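CalS10 (Micromonospora echinospora, PDB 6UK5) binds S-adenosylmethionine and probably transfers its methyl group to an amino pentose during calicheamicin biosynthesis. Local coordinates at residues Phe18-Arg31 / Leu84-Leu96. Residues are numbered along the deposited sequence; the frame is centred on the assembly and turned at random.
Sequences FGPEHAEVYEAAYR and LAPAMLALARHRL. With SAM (S-adenosylmethionine), chain D.
Met88 reaches from helix 86-95 to the methyl of Ala23, whose CB lies 3.5 Å from SD, and its CE reaches two rings, over a face of Tyr26 and beside CD1 of Phe18. Bends at chi2 (-74°) and chi3 (-96°) bring CE into a CH-pi contact 3.9 Å from the Tyr26 centroid, while SD stands obliquely to both rings in Met-aromatic contacts. A long, flexible thioether suits this place, since it can bend to reach both aromatics. Small residues let the backbones approach, the CA atoms of Pro20 and Ala87 being 4.8 Å apart. Branched Leu91 packs on Ala23, laying CD2 beside its carbonyl O. The helix axes come within 8.4 Å and cross at -51°.

In this Rossmann-like methyltransferase fold, helix 86-95 follows strand 78-83 of the central sheet, and the N-terminal helix 20-32 packs across helix 86-95, so that Phe18 and Tyr26 line the S-adenosylmethionine pocket. Phe18 offers a ring face to the ribose, with C3' 3.5 Å above the plane, and its CE1 approaches the ligand's methyl carbon CE. With an alanine here, the ribose would probably lose its aromatic cover and Met88 CE one of its two ring neighbours. Tyr26 donates a hydrogen bond through OH to carboxylate OXT of the ligand (2.6 Å).

Farther along, charge takes over. Glu27 forms a salt bridge with Arg95, whose NH2 lies 2.6 Å from both OE1 and OE2; its hydrogen bond to OE2 is weak. Arg31 NH2 also makes a salt bridge, with a weak hydrogen bond, to Glu27 OE1, and that carboxylate probably offsets the proximity of the two guanidinium groups. Arg95 NH1 has a second acidic partner in Glu70.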
loop_
_atom_site.group_PDB
_atom_site.type_symbol
_atom_site.label_atom_id
_atom_site.label_comp_id
_atom_site.label_asym_id
_atom_site.label_seq_id
_atom_site.Cartn_x
_atom_site.Cartn_y
_atom_site.Cartn_z
ATOM N N PHE A 18 1.404 3.435 -18.901
ATOM C CA PHE A 18 2.133 2.438 -19.678
ATOM C C PHE A 18 3.566 2.871 -19.949
ATOM O O PHE A 18 4.171 2.466 -20.944
ATOM C CB PHE A 18 1.384 2.127 -20.975
ATOM C CG PHE A 18 -0.066 1.821 -20.746
ATOM C CD1 PHE A 18 -0.440 1.041 -19.666
ATOM C CD2 PHE A 18 -1.053 2.342 -21.567
ATOM C CE1 PHE A 18 -1.760 0.759 -19.417
ATOM C CE2 PHE A 18 -2.389 2.067 -21.321
ATOM C CZ PHE A 18 -2.741 1.272 -20.243
ATOM N N GLY A 19 4.111 3.692 -19.055
ATOM C CA GLY A 19 5.517 3.999 -19.049
ATOM C C GLY A 19 6.321 2.858 -18.459
ATOM O O GLY A 19 5.803 1.760 -18.221
ATOM N N PRO A 20 7.605 3.096 -18.206
ATOM C CA PRO A 20 8.470 2.022 -17.694
ATOM C C PRO A 20 8.124 1.610 -16.273
ATOM O O PRO A 20 8.057 0.416 -15.963
ATOM C CB PRO A 20 9.878 2.632 -17.777
ATOM C CG PRO A 20 9.746 3.818 -18.694
ATOM C CD PRO A 20 8.359 4.327 -18.486
ATOM N N GLU A 21 7.915 2.593 -15.396
ATOM C CA GLU A 21 7.502 2.292 -14.030
ATOM C C GLU A 21 6.206 1.487 -14.015
ATOM O O GLU A 21 6.106 0.461 -13.333
ATOM C CB GLU A 21 7.345 3.590 -13.237
ATOM C CG GLU A 21 8.635 4.086 -12.611
ATOM C CD GLU A 21 8.516 5.493 -12.049
ATOM O OE1 GLU A 21 8.001 6.379 -12.767
ATOM O OE2 GLU A 21 8.933 5.709 -10.887
ATOM N N HIS A 22 5.203 1.938 -14.774
ATOM C CA HIS A 22 3.921 1.241 -14.799
ATOM C C HIS A 22 4.081 -0.191 -15.294
ATOM O O HIS A 22 3.475 -1.117 -14.742
ATOM C CB HIS A 22 2.931 2.005 -15.680
ATOM C CG HIS A 22 1.512 1.550 -15.532
ATOM N ND1 HIS A 22 0.556 1.767 -16.500
ATOM C CD2 HIS A 22 0.885 0.895 -14.526
ATOM C CE1 HIS A 22 -0.596 1.263 -16.101
ATOM N NE2 HIS A 22 -0.425 0.728 -14.906
ATOM N N ALA A 23 4.893 -0.392 -16.334
ATOM C CA ALA A 23 5.074 -1.732 -16.882
ATOM C C ALA A 23 5.628 -2.690 -15.836
ATOM O O ALA A 23 5.278 -3.877 -15.826
ATOM C CB ALA A 23 6.006 -1.677 -18.096
ATOM N N GLU A 24 6.483 -2.190 -14.944
ATOM C CA GLU A 24 7.135 -3.053 -13.964
ATOM C C GLU A 24 6.136 -3.618 -12.959
ATOM O O GLU A 24 6.278 -4.762 -12.512
ATOM C CB GLU A 24 8.231 -2.261 -13.249
ATOM C CG GLU A 24 9.045 -3.056 -12.244
ATOM C CD GLU A 24 9.833 -2.163 -11.317
ATOM O OE1 GLU A 24 10.056 -0.985 -11.676
ATOM O OE2 GLU A 24 10.218 -2.645 -10.232
ATOM N N VAL A 25 5.122 -2.833 -12.596
ATOM C CA VAL A 25 4.163 -3.185 -11.556
ATOM C C VAL A 25 2.800 -3.542 -12.118
ATOM O O VAL A 25 1.910 -3.940 -11.351
ATOM C CB VAL A 25 4.020 -2.046 -10.528
ATOM C CG1 VAL A 25 5.318 -1.842 -9.765
ATOM C CG2 VAL A 25 3.596 -0.753 -11.222
ATOM N N TYR A 26 2.604 -3.418 -13.431
ATOM C CA TYR A 26 1.261 -3.506 -13.995
ATOM C C TYR A 26 0.627 -4.876 -13.781
ATOM O O TYR A 26 -0.572 -4.969 -13.494
ATOM C CB TYR A 26 1.341 -3.158 -15.484
ATOM C CG TYR A 26 0.268 -3.766 -16.343
ATOM C CD1 TYR A 26 0.526 -4.888 -17.118
ATOM C CD2 TYR A 26 -0.998 -3.211 -16.397
ATOM C CE1 TYR A 26 -0.451 -5.445 -17.914
ATOM C CE2 TYR A 26 -1.983 -3.762 -17.186
ATOM C CZ TYR A 26 -1.705 -4.877 -17.947
ATOM O OH TYR A 26 -2.686 -5.426 -18.739
ATOM N N GLU A 27 1.407 -5.950 -13.892
ATOM C CA GLU A 27 0.831 -7.284 -13.739
ATOM C C GLU A 27 0.604 -7.636 -12.272
ATOM O O GLU A 27 -0.414 -8.245 -11.924
ATOM C CB GLU A 27 1.724 -8.327 -14.407
ATOM C CG GLU A 27 2.218 -7.914 -15.778
ATOM C CD GLU A 27 2.997 -9.014 -16.466
ATOM O OE1 GLU A 27 2.434 -10.117 -16.645
ATOM O OE2 GLU A 27 4.175 -8.776 -16.815
ATOM N N ALA A 28 1.552 -7.271 -11.406
ATOM C CA ALA A 28 1.423 -7.556 -9.982
ATOM C C ALA A 28 0.061 -7.147 -9.433
ATOM O O ALA A 28 -0.536 -7.874 -8.632
ATOM C CB ALA A 28 2.533 -6.834 -9.215
ATOM N N ALA A 29 -0.446 -5.989 -9.849
ATOM C CA ALA A 29 -1.691 -5.489 -9.274
ATOM C C ALA A 29 -2.879 -6.359 -9.666
ATOM O O ALA A 29 -3.638 -6.819 -8.805
ATOM C CB ALA A 29 -1.922 -4.042 -9.714
ATOM N N TYR A 30 -3.057 -6.596 -10.965
ATOM C CA TYR A 30 -4.245 -7.307 -11.422
ATOM C C TYR A 30 -4.205 -8.782 -11.045
ATOM O O TYR A 30 -5.261 -9.394 -10.842
ATOM C CB TYR A 30 -4.384 -7.116 -12.929
ATOM C CG TYR A 30 -4.674 -5.675 -13.282
ATOM C CD1 TYR A 30 -5.925 -5.117 -13.058
ATOM C CD2 TYR A 30 -3.678 -4.861 -13.806
ATOM C CE1 TYR A 30 -6.183 -3.792 -13.369
ATOM C CE2 TYR A 30 -3.924 -3.538 -14.119
ATOM C CZ TYR A 30 -5.176 -3.006 -13.898
ATOM O OH TYR A 30 -5.422 -1.687 -14.208
ATOM N N ARG A 31 -3.011 -9.372 -10.945
ATOM C CA ARG A 31 -2.908 -10.739 -10.447
ATOM C C ARG A 31 -3.296 -10.819 -8.975
ATOM O O ARG A 31 -3.971 -11.767 -8.557
ATOM C CB ARG A 31 -1.494 -11.282 -10.660
ATOM C CG ARG A 31 -1.401 -12.314 -11.778
ATOM C CD ARG A 31 -0.030 -12.976 -11.840
ATOM N NE ARG A 31 0.917 -12.222 -12.656
ATOM C CZ ARG A 31 1.057 -12.363 -13.972
ATOM N NH1 ARG A 31 0.307 -13.231 -14.643
ATOM N NH2 ARG A 31 1.949 -11.631 -14.623
ATOM N N LEU A 84 1.891 -0.273 -28.778
ATOM C CA LEU A 84 2.320 1.100 -29.003
ATOM C C LEU A 84 3.264 1.603 -27.918
ATOM O O LEU A 84 4.240 2.295 -28.225
ATOM C CB LEU A 84 1.107 2.030 -29.087
ATOM C CG LEU A 84 1.442 3.482 -29.434
ATOM C CD1 LEU A 84 1.970 3.572 -30.860
ATOM C CD2 LEU A 84 0.239 4.389 -29.246
ATOM N N ALA A 85 2.997 1.282 -26.658
ATOM C CA ALA A 85 3.848 1.753 -25.571
ATOM C C ALA A 85 5.134 0.937 -25.551
ATOM O O ALA A 85 5.081 -0.275 -25.310
ATOM C CB ALA A 85 3.126 1.641 -24.235
ATOM N N PRO A 86 6.302 1.546 -25.784
ATOM C CA PRO A 86 7.533 0.742 -25.849
ATOM C C PRO A 86 7.971 0.198 -24.506
ATOM O O PRO A 86 8.675 -0.820 -24.471
ATOM C CB PRO A 86 8.573 1.714 -26.423
ATOM C CG PRO A 86 8.020 3.081 -26.218
ATOM C CD PRO A 86 6.546 2.987 -25.989
ATOM N N ALA A 87 7.573 0.831 -23.401
ATOM C CA ALA A 87 7.894 0.276 -22.092
ATOM C C ALA A 87 7.210 -1.067 -21.888
ATOM O O ALA A 87 7.806 -1.996 -21.333
ATOM C CB ALA A 87 7.497 1.254 -20.989
ATOM N N MET A 88 5.962 -1.195 -22.339
ATOM C CA MET A 88 5.282 -2.478 -22.209
ATOM C C MET A 88 5.828 -3.476 -23.222
ATOM O O MET A 88 6.015 -4.655 -22.902
ATOM C CB MET A 88 3.773 -2.304 -22.399
ATOM C CG MET A 88 3.164 -1.198 -21.548
ATOM S SD MET A 88 3.006 -1.620 -19.799
ATOM C CE MET A 88 1.322 -2.203 -19.666
ATOM N N LEU A 89 6.094 -3.016 -24.447
ATOM C CA LEU A 89 6.701 -3.870 -25.461
ATOM C C LEU A 89 8.115 -4.297 -25.089
ATOM O O LEU A 89 8.582 -5.335 -25.569
ATOM C CB LEU A 89 6.684 -3.161 -26.814
ATOM C CG LEU A 89 7.163 -3.993 -28.002
ATOM C CD1 LEU A 89 6.142 -5.060 -28.340
ATOM C CD2 LEU A 89 7.384 -3.088 -29.201
ATOM N N ALA A 90 8.811 -3.527 -24.249
ATOM C CA ALA A 90 10.129 -3.948 -23.785
ATOM C C ALA A 90 10.017 -5.212 -22.943
ATOM O O ALA A 90 10.600 -6.252 -23.271
ATOM C CB ALA A 90 10.788 -2.820 -22.990
ATOM N N LEU A 91 9.263 -5.139 -21.843
ATOM C CA LEU A 91 9.052 -6.326 -21.022
ATOM C C LEU A 91 8.429 -7.446 -21.840
ATOM O O LEU A 91 8.689 -8.625 -21.578
ATOM C CB LEU A 91 8.211 -5.985 -19.788
ATOM C CG LEU A 91 8.917 -5.119 -18.729
ATOM C CD1 LEU A 91 9.413 -3.773 -19.243
ATOM C CD2 LEU A 91 8.020 -4.921 -17.506
ATOM N N ALA A 92 7.598 -7.101 -22.828
ATOM C CA ALA A 92 7.010 -8.122 -23.688
ATOM C C ALA A 92 8.098 -8.952 -24.359
ATOM O O ALA A 92 8.065 -10.187 -24.320
ATOM C CB ALA A 92 6.108 -7.468 -24.736
ATOM N N ARG A 93 9.075 -8.287 -24.983
ATOM C CA ARG A 93 10.196 -9.012 -25.577
ATOM C C ARG A 93 10.960 -9.794 -24.517
ATOM O O ARG A 93 11.330 -10.954 -24.734
ATOM C CB ARG A 93 11.127 -8.048 -26.312
ATOM C CG ARG A 93 10.485 -7.426 -27.539
ATOM C CD ARG A 93 11.334 -7.634 -28.781
ATOM N NE ARG A 93 10.750 -6.994 -29.957
ATOM C CZ ARG A 93 10.663 -5.681 -30.140
ATOM N NH1 ARG A 93 11.125 -4.842 -29.224
ATOM N NH2 ARG A 93 10.111 -5.206 -31.248
ATOM N N HIS A 94 11.209 -9.168 -23.367
ATOM C CA HIS A 94 11.908 -9.841 -22.278
ATOM C C HIS A 94 11.249 -11.179 -21.960
ATOM O O HIS A 94 11.914 -12.220 -21.917
ATOM C CB HIS A 94 11.923 -8.927 -21.051
ATOM C CG HIS A 94 12.964 -9.281 -20.036
ATOM N ND1 HIS A 94 13.404 -10.572 -19.832
ATOM C CD2 HIS A 94 13.663 -8.504 -19.176
ATOM C CE1 HIS A 94 14.323 -10.574 -18.882
ATOM N NE2 HIS A 94 14.498 -9.332 -18.469
ATOM N N ARG A 95 9.933 -11.166 -21.736
ATOM C CA ARG A 95 9.205 -12.388 -21.408
ATOM C C ARG A 95 9.092 -13.341 -22.591
ATOM O O ARG A 95 8.917 -14.545 -22.379
ATOM C CB ARG A 95 7.810 -12.001 -20.892
ATOM C CG ARG A 95 6.675 -12.993 -21.157
ATOM C CD ARG A 95 5.328 -12.284 -21.140
ATOM N NE ARG A 95 5.141 -11.511 -19.918
ATOM C CZ ARG A 95 4.591 -11.986 -18.806
ATOM N NH1 ARG A 95 4.158 -13.239 -18.744
ATOM N NH2 ARG A 95 4.471 -11.200 -17.749
ATOM N N LEU A 96 9.182 -12.840 -23.822
ATOM C CA LEU A 96 8.990 -13.642 -25.033
ATOM C C LEU A 96 10.202 -13.481 -25.939
ATOM O O LEU A 96 10.164 -12.723 -26.918
ATOM C CB LEU A 96 7.693 -13.248 -25.745
ATOM C CG LEU A 96 6.417 -13.565 -24.964
ATOM C CD1 LEU A 96 5.197 -12.911 -25.580
ATOM C CD2 LEU A 96 6.216 -15.074 -24.914
HETATM N N SAM D . -3.406 -7.450 -23.731
HETATM C CA SAM D . -2.921 -6.578 -22.710
HETATM C C SAM D . -2.987 -7.233 -21.296
HETATM O O SAM D . -4.043 -7.829 -20.967
HETATM O OXT SAM D . -1.969 -7.103 -20.586
HETATM C CB SAM D . -3.721 -5.268 -22.719
HETATM C CG SAM D . -2.888 -4.209 -22.018
HETATM S SD SAM D . -4.057 -2.912 -21.558
HETATM C CE SAM D . -3.152 -2.102 -20.249
HETATM C "C5'" SAM D . -3.984 -1.633 -22.870
HETATM C "C4'" SAM D . -2.765 -1.607 -23.802
HETATM O "O4'" SAM D . -3.154 -1.007 -25.051
HETATM C "C3'" SAM D . -1.578 -0.795 -23.276
HETATM O "O3'" SAM D . -0.486 -1.650 -22.949
HETATM C "C2'" SAM D . -1.201 0.146 -24.437
HETATM O "O2'" SAM D . 0.193 0.106 -24.722
HETATM C "C1'" SAM D . -2.019 -0.391 -25.611
HETATM N N9 SAM D . -2.474 0.627 -26.550
HETATM C C8 SAM D . -3.266 1.715 -26.286
HETATM N N7 SAM D . -3.581 2.417 -27.346
HETATM C C5 SAM D . -2.960 1.743 -28.384
HETATM C C6 SAM D . -2.922 1.963 -29.775
HETATM N N6 SAM D . -3.508 3.002 -30.378
HETATM N N1 SAM D . -2.244 1.077 -30.534
HETATM C C2 SAM D . -1.637 0.048 -29.934
HETATM N N3 SAM D . -1.592 -0.255 -28.635
HETATM C C4 SAM D . -2.276 0.635 -27.911
#